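Proline iminopeptidase (Streptomyces halstedii, PDB 3WMR) is an amidohydrolase of the alpha/beta hydrolase fold that acts on polyketide substrates and probably releases N-terminal proline from peptides. Local coordinates at residues G25-G30 and N112-A117; T70-P75 and V306-L311; T258-G263 and K274-L279. One frame throughout, in Å; residues are numbered along the deposited sequence.

Interaction 1. Residues G25-G30 and N112-A117; sequences GTVPFG and NQLGIA
Val27 lies against the base of Gln113 where the edge strand 23-29, one of the two outermost of the alpha/beta hydrolase sheet, passes the C-terminal end of helix 100-113. The tight part of the contact is aliphatic and centred on Val27. Its CB sits 3.7 Å from CB of Gln113, and both methyls lie against the first two carbons of the glutamine side chain, CG1 near CB and CG2 near CG and CB. The valine is buried, and it points toward the helix end with CG1 set beside its own backbone N (chi1 -56°). That methyl also meets Leu114: CB of Leu114 does not aim at the strand, but its CD2 comes back to 4.3 Å from CG1 of Val27, a looser apolar touch.

Behind this patch the hairpin partner strand 32-39 supplies Tyr36, which meets both Val27 and Leu114, and Leu110 of the same helix adds a further apolar neighbour to Val27.

The outer side is much looser. Gln113 is exposed, and the bend of its chain at chi2 (-73°) lays the end of the side chain beside the ring of Pro28, at the solvent margin of the contact. Just beyond, the helix ends in a Schellman motif: Gly115 has a positive phi of 66°, and N of Gly115 bonds back to O of Asn112 at 2.9 Å.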
loop_
_atom_site.group_PDB
_atom_site.type_symbol
_atom_site.label_atom_id
_atom_site.label_comp_id
_atom_site.label_asym_id
_atom_site.label_seq_id
_atom_site.Cartn_x
_atom_site.Cartn_y
_atom_site.Cartn_z
ATOM N N GLY A 25 -5.505 13.198 -14.862
ATOM C CA GLY A 25 -6.746 13.929 -14.661
ATOM C C GLY A 25 -7.560 13.273 -13.576
ATOM O O GLY A 25 -7.004 12.607 -12.698
ATOM N N THR A 26 -8.873 13.469 -13.625
ATOM C CA THR A 26 -9.778 12.788 -12.711
ATOM C C THR A 26 -10.872 12.076 -13.476
ATOM O O THR A 26 -11.119 12.364 -14.642
ATOM C CB THR A 26 -10.442 13.749 -11.697
ATOM O OG1 THR A 26 -11.292 14.680 -12.383
ATOM C CG2 THR A 26 -9.390 14.496 -10.891
ATOM N N VAL A 27 -11.523 11.142 -12.802
ATOM C CA VAL A 27 -12.726 10.515 -13.319
ATOM C C VAL A 27 -13.818 10.703 -12.267
ATOM O O VAL A 27 -13.517 10.781 -11.075
ATOM C CB VAL A 27 -12.494 9.020 -13.659
ATOM C CG1 VAL A 27 -11.338 8.877 -14.645
ATOM C CG2 VAL A 27 -12.223 8.189 -12.409
ATOM N N PRO A 28 -15.088 10.815 -12.699
ATOM C CA PRO A 28 -16.143 10.946 -11.695
ATOM C C PRO A 28 -16.335 9.626 -10.957
ATOM O O PRO A 28 -16.318 8.562 -11.571
ATOM C CB PRO A 28 -17.383 11.291 -12.525
ATOM C CG PRO A 28 -17.120 10.658 -13.851
ATOM C CD PRO A 28 -15.633 10.758 -14.069
ATOM N N PHE A 29 -16.455 9.712 -9.640
ATOM C CA PHE A 29 -16.798 8.582 -8.803
ATOM C C PHE A 29 -18.032 9.035 -8.049
ATOM O O PHE A 29 -17.935 9.706 -7.014
ATOM C CB PHE A 29 -15.644 8.232 -7.854
ATOM C CG PHE A 29 -15.987 7.172 -6.835
ATOM C CD1 PHE A 29 -16.753 6.058 -7.184
ATOM C CD2 PHE A 29 -15.513 7.270 -5.531
ATOM C CE1 PHE A 29 -17.057 5.088 -6.253
ATOM C CE2 PHE A 29 -15.815 6.298 -4.595
ATOM C CZ PHE A 29 -16.589 5.209 -4.956
ATOM N N GLY A 30 -19.189 8.688 -8.600
ATOM C CA GLY A 30 -20.457 9.230 -8.147
ATOM C C GLY A 30 -20.349 10.736 -7.988
ATOM O O GLY A 30 -19.991 11.453 -8.925
ATOM N N ASN A 112 -13.299 0.874 -14.670
ATOM C CA ASN A 112 -14.368 1.087 -15.649
ATOM C C ASN A 112 -14.178 2.381 -16.429
ATOM O O ASN A 112 -14.200 2.360 -17.658
ATOM C CB ASN A 112 -15.752 1.086 -14.971
ATOM C CG ASN A 112 -16.164 -0.283 -14.454
ATOM O OD1 ASN A 112 -16.788 -0.393 -13.403
ATOM N ND2 ASN A 112 -15.840 -1.323 -15.191
ATOM N N GLN A 113 -13.968 3.492 -15.719
ATOM C CA GLN A 113 -13.840 4.820 -16.348
ATOM C C GLN A 113 -12.638 4.890 -17.295
ATOM O O GLN A 113 -12.708 5.512 -18.351
ATOM C CB GLN A 113 -13.716 5.929 -15.293
ATOM C CG GLN A 113 -14.912 6.089 -14.356
ATOM C CD GLN A 113 -16.140 6.711 -15.011
ATOM O OE1 GLN A 113 -16.037 7.507 -15.947
ATOM N NE2 GLN A 113 -17.313 6.359 -14.501
ATOM N N LEU A 114 -11.540 4.243 -16.930
ATOM C CA LEU A 114 -10.364 4.188 -17.810
ATOM C C LEU A 114 -10.474 3.120 -18.916
ATOM O O LEU A 114 -9.582 3.014 -19.738
ATOM C CB LEU A 114 -9.089 3.947 -16.996
ATOM C CG LEU A 114 -8.721 5.021 -15.965
ATOM C CD1 LEU A 114 -7.466 4.592 -15.214
ATOM C CD2 LEU A 114 -8.502 6.378 -16.617
ATOM N N GLY A 115 -11.541 2.323 -18.925
ATOM C CA GLY A 115 -11.710 1.290 -19.962
ATOM C C GLY A 115 -10.681 0.166 -19.914
ATOM O O GLY A 115 -10.272 -0.364 -20.946
ATOM N N ILE A 116 -10.260 -0.205 -18.713
ATOM C CA ILE A 116 -9.297 -1.292 -18.545
ATOM C C ILE A 116 -9.842 -2.444 -17.704
ATOM O O ILE A 116 -9.104 -3.337 -17.352
ATOM C CB ILE A 116 -7.965 -0.770 -17.959
ATOM C CG1 ILE A 116 -8.179 -0.089 -16.606
ATOM C CG2 ILE A 116 -7.337 0.225 -18.933
ATOM C CD1 ILE A 116 -6.891 0.357 -15.939
ATOM N N ALA A 117 -11.134 -2.429 -17.386
ATOM C CA ALA A 117 -11.717 -3.483 -16.554
ATOM C C ALA A 117 -11.576 -4.858 -17.219
ATOM O O ALA A 117 -11.580 -5.880 -16.535
ATOM C CB ALA A 117 -13.183 -3.179 -16.230
#

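Interaction 2. Residues T70-P75 and V306-L311; sequences TEAGWP and VMIDYL
Leu311 lies over one face of the Trp74 indole, joining the loop that leads into strand 76-80 to the C-terminal helix 300-312 of the alpha/beta hydrolase fold. The two side chains run past each other in opposite directions. CB of Leu311 makes a CH-pi contact, 3.7 Å from the centroid of the six-membered ring of Trp74 and 24° off its normal. The offset of this CB toward the rim brings CB of Leu311 to 3.4 Å from CZ2 of Trp74. CD1 of Leu311 extends the cover toward the five-membered ring, 3.9 Å from CD2 of Trp74. At the far end of the indole, CH2 of Trp74 comes to 3.2 Å from the carbonyl O of Leu311, and the ring thereby packs against backbone as well as side chain.

Ile308, one turn earlier, completes the grip. Its CB is not aimed at the loop, but with CG1 beside the backbone N (chi1 -66°) a second bend at chi2 brings the terminal methyl there. CD1 of Ile308 approaches CD1 of Trp74 obliquely, at 3.8 Å.

Lys46, Pro47 and Val315 also touch the indole, while Leu311 reaches on to Val121 of strand 120-125. An alanine here removes the indole, and would probably leave CB of Leu311 without its CH-pi partner and CD1 of Ile308 with only Ala72 of the loop to touch, opening a gap between loop and helix. At the partly exposed margin, the methyl carbon CB of Ala72 packs 3.7 Å from CD1 of Ile308.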
loop_
_atom_site.group_PDB
_atom_site.type_symbol
_atom_site.label_atom_id
_atom_site.label_comp_id
_atom_site.label_asym_id
_atom_site.label_seq_id
_atom_site.Cartn_x
_atom_site.Cartn_y
_atom_site.Cartn_z
ATOM N N THR A 70 7.452 0.621 -17.274
ATOM C CA THR A 70 7.121 1.000 -18.659
ATOM C C THR A 70 8.325 0.807 -19.593
ATOM O O THR A 70 8.167 0.684 -20.797
ATOM C CB THR A 70 6.598 2.448 -18.784
ATOM O OG1 THR A 70 7.624 3.371 -18.379
ATOM C CG2 THR A 70 5.353 2.651 -17.932
ATOM N N GLU A 71 9.513 0.728 -19.020
ATOM C CA GLU A 71 10.742 0.482 -19.776
ATOM C C GLU A 71 10.667 -0.879 -20.486
ATOM O O GLU A 71 11.245 -1.057 -21.565
ATOM C CB GLU A 71 11.921 0.538 -18.810
ATOM C CG GLU A 71 13.311 0.477 -19.405
ATOM C CD GLU A 71 14.325 0.014 -18.374
ATOM O OE1 GLU A 71 14.345 0.585 -17.257
ATOM O OE2 GLU A 71 15.081 -0.936 -18.674
ATOM N N ALA A 72 9.921 -1.815 -19.891
ATOM C CA ALA A 72 9.748 -3.163 -20.442
ATOM C C ALA A 72 8.375 -3.362 -21.082
ATOM O O ALA A 72 7.949 -4.500 -21.300
ATOM C CB ALA A 72 9.984 -4.208 -19.351
ATOM N N GLY A 73 7.693 -2.263 -21.391
ATOM C CA GLY A 73 6.415 -2.306 -22.104
ATOM C C GLY A 73 5.142 -2.306 -21.256
ATOM O O GLY A 73 4.046 -2.326 -21.801
ATOM N N TRP A 74 5.272 -2.272 -19.939
ATOM C CA TRP A 74 4.098 -2.312 -19.058
ATOM C C TRP A 74 3.540 -0.914 -18.822
ATOM O O TRP A 74 4.246 -0.063 -18.270
ATOM C CB TRP A 74 4.463 -2.966 -17.721
ATOM C CG TRP A 74 4.876 -4.350 -17.925
ATOM C CD1 TRP A 74 6.146 -4.800 -18.149
ATOM C CD2 TRP A 74 4.022 -5.494 -17.995
ATOM N NE1 TRP A 74 6.134 -6.148 -18.357
ATOM C CE2 TRP A 74 4.842 -6.606 -18.260
ATOM C CE3 TRP A 74 2.635 -5.683 -17.860
ATOM C CZ2 TRP A 74 4.339 -7.902 -18.387
ATOM C CZ3 TRP A 74 2.123 -6.986 -17.989
ATOM C CH2 TRP A 74 2.982 -8.079 -18.246
ATOM N N PRO A 75 2.279 -0.670 -19.235
ATOM C CA PRO A 75 1.596 0.543 -18.796
ATOM C C PRO A 75 1.400 0.532 -17.292
ATOM O O PRO A 75 1.100 -0.526 -16.709
ATOM C CB PRO A 75 0.219 0.475 -19.490
ATOM C CG PRO A 75 0.230 -0.721 -20.370
ATOM C CD PRO A 75 1.348 -1.606 -19.900
ATOM N N VAL A 306 12.446 -8.219 -10.106
ATOM C CA VAL A 306 11.512 -9.183 -9.524
ATOM C C VAL A 306 10.129 -8.989 -10.130
ATOM O O VAL A 306 9.511 -9.941 -10.572
ATOM C CB VAL A 306 11.470 -9.082 -7.991
ATOM C CG1 VAL A 306 10.297 -9.887 -7.421
ATOM C CG2 VAL A 306 12.774 -9.589 -7.405
ATOM N N MET A 307 9.690 -7.738 -10.202
ATOM C CA MET A 307 8.417 -7.400 -10.807
ATOM C C MET A 307 8.327 -7.827 -12.266
ATOM O O MET A 307 7.378 -8.502 -12.662
ATOM C CB MET A 307 8.144 -5.905 -10.667
ATOM C CG MET A 307 7.687 -5.490 -9.275
ATOM S SD MET A 307 6.113 -6.253 -8.798
ATOM C CE MET A 307 5.011 -5.559 -10.017
ATOM N N ILE A 308 9.321 -7.459 -13.068
ATOM C CA ILE A 308 9.297 -7.822 -14.484
ATOM C C ILE A 308 9.235 -9.339 -14.687
ATOM O O ILE A 308 8.486 -9.823 -15.546
ATOM C CB ILE A 308 10.512 -7.239 -15.240
ATOM C CG1 ILE A 308 10.429 -5.716 -15.268
ATOM C CG2 ILE A 308 10.583 -7.788 -16.661
ATOM C CD1 ILE A 308 9.179 -5.158 -15.907
ATOM N N ASP A 309 10.018 -10.078 -13.895
ATOM C CA ASP A 309 10.021 -11.547 -13.924
ATOM C C ASP A 309 8.619 -12.124 -13.644
ATOM O O ASP A 309 8.134 -13.003 -14.362
ATOM C CB ASP A 309 11.039 -12.067 -12.908
ATOM C CG ASP A 309 11.265 -13.561 -13.013
ATOM O OD1 ASP A 309 12.192 -13.964 -13.753
ATOM O OD2 ASP A 309 10.519 -14.333 -12.357
ATOM N N TYR A 310 7.963 -11.604 -12.610
ATOM C CA TYR A 310 6.597 -12.015 -12.290
ATOM C C TYR A 310 5.645 -11.597 -13.421
ATOM O O TYR A 310 4.844 -12.410 -13.912
ATOM C CB TYR A 310 6.139 -11.397 -10.953
ATOM C CG TYR A 310 4.643 -11.468 -10.765
ATOM C CD1 TYR A 310 4.033 -12.657 -10.360
ATOM C CD2 TYR A 310 3.831 -10.379 -11.054
ATOM C CE1 TYR A 310 2.658 -12.753 -10.224
ATOM C CE2 TYR A 310 2.458 -10.466 -10.923
ATOM C CZ TYR A 310 1.869 -11.658 -10.509
ATOM O OH TYR A 310 0.489 -11.745 -10.366
ATOM N N LEU A 311 5.725 -10.331 -13.836
ATOM C CA LEU A 311 4.797 -9.808 -14.848
ATOM C C LEU A 311 4.879 -10.572 -16.189
ATOM O O LEU A 311 3.854 -10.819 -16.826
ATOM C CB LEU A 311 4.993 -8.286 -15.062
ATOM C CG LEU A 311 4.545 -7.350 -13.925
ATOM C CD1 LEU A 311 5.015 -5.937 -14.198
ATOM C CD2 LEU A 311 3.033 -7.357 -13.737
#

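Interaction 3. Residues T258-G263 and K274-L279; sequences TMVLIG and KPFLDL
Val260 meets Phe276 and Leu277 inside a beta-alpha-beta crossover, in which strand 258-263, helix 270-279 and strand 283-288 follow one another in the alpha/beta hydrolase fold. A single methyl carries the contact: CG2 of Val260 rests 3.6 Å from CB of Phe276 and 4.0 Å from CD2 of Leu277, in contact with two consecutive residues of the helix. The rotamer of the valine, with CG1 anti to N (chi1 176°), leaves CG2 as the methyl that faces the helix. Phe276 also points toward the strand, but its ring turns past the methyl at an oblique angle, leaving CB as the nearest atom. Of Leu277, only the far end of the side chain, CD2, comes near the strand.

In the next shell, Val148 of the adjacent strand 143-149 touches both Val260 and Phe276, while Val283 of strand 283-288 flanks Val260 and Leu251 meets the phenylalanine. Backbone pairing with Leu146, Val148, Asp282 and Arg284 holds the strand between its two neighbours in the sheet.

Farther out, the strand leads to the predicted active-site Asp266, whose OD2 accepts a hydrogen bond from the N of Gly263; the side chains of Val260 and Asp266 are about 8 Å apart. Asp266 lies in the connection between the strand and the helix. On the solvent side of the helix, Lys274 and Asp278 form a salt bridge one turn apart, with NZ of Lys274 3.2 Å from OD2 of Asp278, on that oxygen's syn lone pair.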
loop_
_atom_site.group_PDB
_atom_site.type_symbol
_atom_site.label_atom_id
_atom_site.label_comp_id
_atom_site.label_asym_id
_atom_site.label_seq_id
_atom_site.Cartn_x
_atom_site.Cartn_y
_atom_site.Cartn_z
ATOM N N THR A 258 -0.569 -15.024 -7.610
ATOM C CA THR A 258 -0.341 -13.974 -6.650
ATOM C C THR A 258 1.119 -13.996 -6.226
ATOM O O THR A 258 1.718 -15.077 -6.088
ATOM C CB THR A 258 -1.278 -14.155 -5.437
ATOM O OG1 THR A 258 -2.643 -14.077 -5.881
ATOM C CG2 THR A 258 -1.020 -13.072 -4.377
ATOM N N MET A 259 1.710 -12.814 -6.043
ATOM C CA MET A 259 3.087 -12.733 -5.531
ATOM C C MET A 259 3.112 -11.939 -4.222
ATOM O O MET A 259 2.574 -10.825 -4.166
ATOM C CB MET A 259 4.054 -12.086 -6.535
ATOM C CG MET A 259 5.482 -12.006 -6.001
ATOM S SD MET A 259 6.789 -11.539 -7.172
ATOM C CE MET A 259 6.063 -10.054 -7.850
ATOM N N VAL A 260 3.724 -12.523 -3.183
ATOM C CA VAL A 260 3.989 -11.823 -1.935
ATOM C C VAL A 260 5.420 -11.311 -1.990
ATOM O O VAL A 260 6.342 -12.099 -2.202
ATOM C CB VAL A 260 3.834 -12.741 -0.713
ATOM C CG1 VAL A 260 4.210 -12.000 0.570
ATOM C CG2 VAL A 260 2.408 -13.282 -0.635
ATOM N N LEU A 261 5.587 -10.003 -1.821
ATOM C CA LEU A 261 6.889 -9.362 -1.899
ATOM C C LEU A 261 7.032 -8.486 -0.676
ATOM O O LEU A 261 6.242 -7.561 -0.482
ATOM C CB LEU A 261 7.005 -8.517 -3.169
ATOM C CG LEU A 261 8.395 -7.928 -3.493
ATOM C CD1 LEU A 261 8.553 -7.830 -5.003
ATOM C CD2 LEU A 261 8.637 -6.567 -2.855
ATOM N N ILE A 262 8.032 -8.792 0.150
ATOM C CA ILE A 262 8.327 -8.002 1.331
ATOM C C ILE A 262 9.821 -7.745 1.382
ATOM O O ILE A 262 10.612 -8.368 0.634
ATOM C CB ILE A 262 7.863 -8.703 2.636
ATOM C CG1 ILE A 262 8.565 -10.059 2.793
ATOM C CG2 ILE A 262 6.348 -8.910 2.652
ATOM C CD1 ILE A 262 8.360 -10.701 4.142
ATOM N N GLY A 263 10.213 -6.800 2.230
ATOM C CA GLY A 263 11.634 -6.609 2.557
ATOM C C GLY A 263 12.016 -7.486 3.733
ATOM O O GLY A 263 11.172 -7.793 4.572
ATOM N N LYS A 274 2.246 -14.629 6.313
ATOM C CA LYS A 274 2.122 -16.087 6.292
ATOM C C LYS A 274 0.742 -16.595 5.844
ATOM O O LYS A 274 0.669 -17.568 5.087
ATOM C CB LYS A 274 2.500 -16.688 7.657
ATOM C CG LYS A 274 2.776 -18.184 7.615
ATOM C CD LYS A 274 3.702 -18.594 8.759
ATOM C CE LYS A 274 4.051 -20.075 8.715
ATOM N NZ LYS A 274 2.830 -20.930 8.684
ATOM N N PRO A 275 -0.349 -15.937 6.283
ATOM C CA PRO A 275 -1.637 -16.378 5.772
ATOM C C PRO A 275 -1.761 -16.318 4.230
ATOM O O PRO A 275 -2.459 -17.146 3.673
ATOM C CB PRO A 275 -2.625 -15.427 6.457
ATOM C CG PRO A 275 -1.937 -15.018 7.708
ATOM C CD PRO A 275 -0.508 -14.855 7.276
ATOM N N PHE A 276 -1.096 -15.363 3.544
ATOM C CA PHE A 276 -1.121 -15.358 2.069
ATOM C C PHE A 276 -0.488 -16.642 1.543
ATOM O O PHE A 276 -1.024 -17.298 0.650
ATOM C CB PHE A 276 -0.370 -14.171 1.465
ATOM C CG PHE A 276 -1.025 -12.843 1.682
ATOM C CD1 PHE A 276 -2.161 -12.497 0.981
ATOM C CD2 PHE A 276 -0.450 -11.906 2.525
ATOM C CE1 PHE A 276 -2.752 -11.263 1.166
ATOM C CE2 PHE A 276 -1.034 -10.667 2.715
ATOM C CZ PHE A 276 -2.178 -10.337 2.026
ATOM N N LEU A 277 0.651 -17.008 2.123
ATOM C CA LEU A 277 1.378 -18.203 1.709
ATOM C C LEU A 277 0.615 -19.507 1.986
ATOM O O LEU A 277 0.767 -20.453 1.231
ATOM C CB LEU A 277 2.737 -18.270 2.393
ATOM C CG LEU A 277 3.622 -17.045 2.181
ATOM C CD1 LEU A 277 4.940 -17.226 2.903
ATOM C CD2 LEU A 277 3.818 -16.788 0.697
ATOM N N ASP A 278 -0.198 -19.546 3.038
ATOM C CA ASP A 278 -0.943 -20.776 3.408
ATOM C C ASP A 278 -2.332 -20.879 2.780
ATOM O O ASP A 278 -2.906 -21.977 2.691
ATOM C CB ASP A 278 -1.092 -20.878 4.936
ATOM C CG ASP A 278 0.256 -20.948 5.671
ATOM O OD1 ASP A 278 1.240 -21.470 5.120
ATOM O OD2 ASP A 278 0.322 -20.482 6.825
ATOM N N LEU A 279 -2.908 -19.754 2.380
ATOM C CA LEU A 279 -4.308 -19.746 1.955
ATOM C C LEU A 279 -4.550 -19.454 0.484
ATOM O O LEU A 279 -5.535 -19.920 -0.075
ATOM C CB LEU A 279 -5.074 -18.737 2.788
ATOM C CG LEU A 279 -5.119 -19.031 4.284
ATOM C CD1 LEU A 279 -5.708 -17.836 5.010
ATOM C CD2 LEU A 279 -5.915 -20.315 4.567
#

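Overall arrangement
From the N terminus, interaction 1 opens at 25-30 and closes at 112-117, tying the edge strand to helix 100-113. Before that closure, 70-75 opens interaction 2, so these two contacts cross along the chain, although their nearest atoms stay about 8 Å apart. Interaction 2 closes only at 306-311, tying the loop before strand 76-80 to the C-terminal helix, and its long loop encloses interaction 3, a short local closure that joins a late strand of the sheet to helix 270-279. Interactions 2 and 3 touch: Val306, Met307 and Tyr310 pack on Met259. Interactions 1 and 3 reach the same sheet, their centres about 30 Å apart.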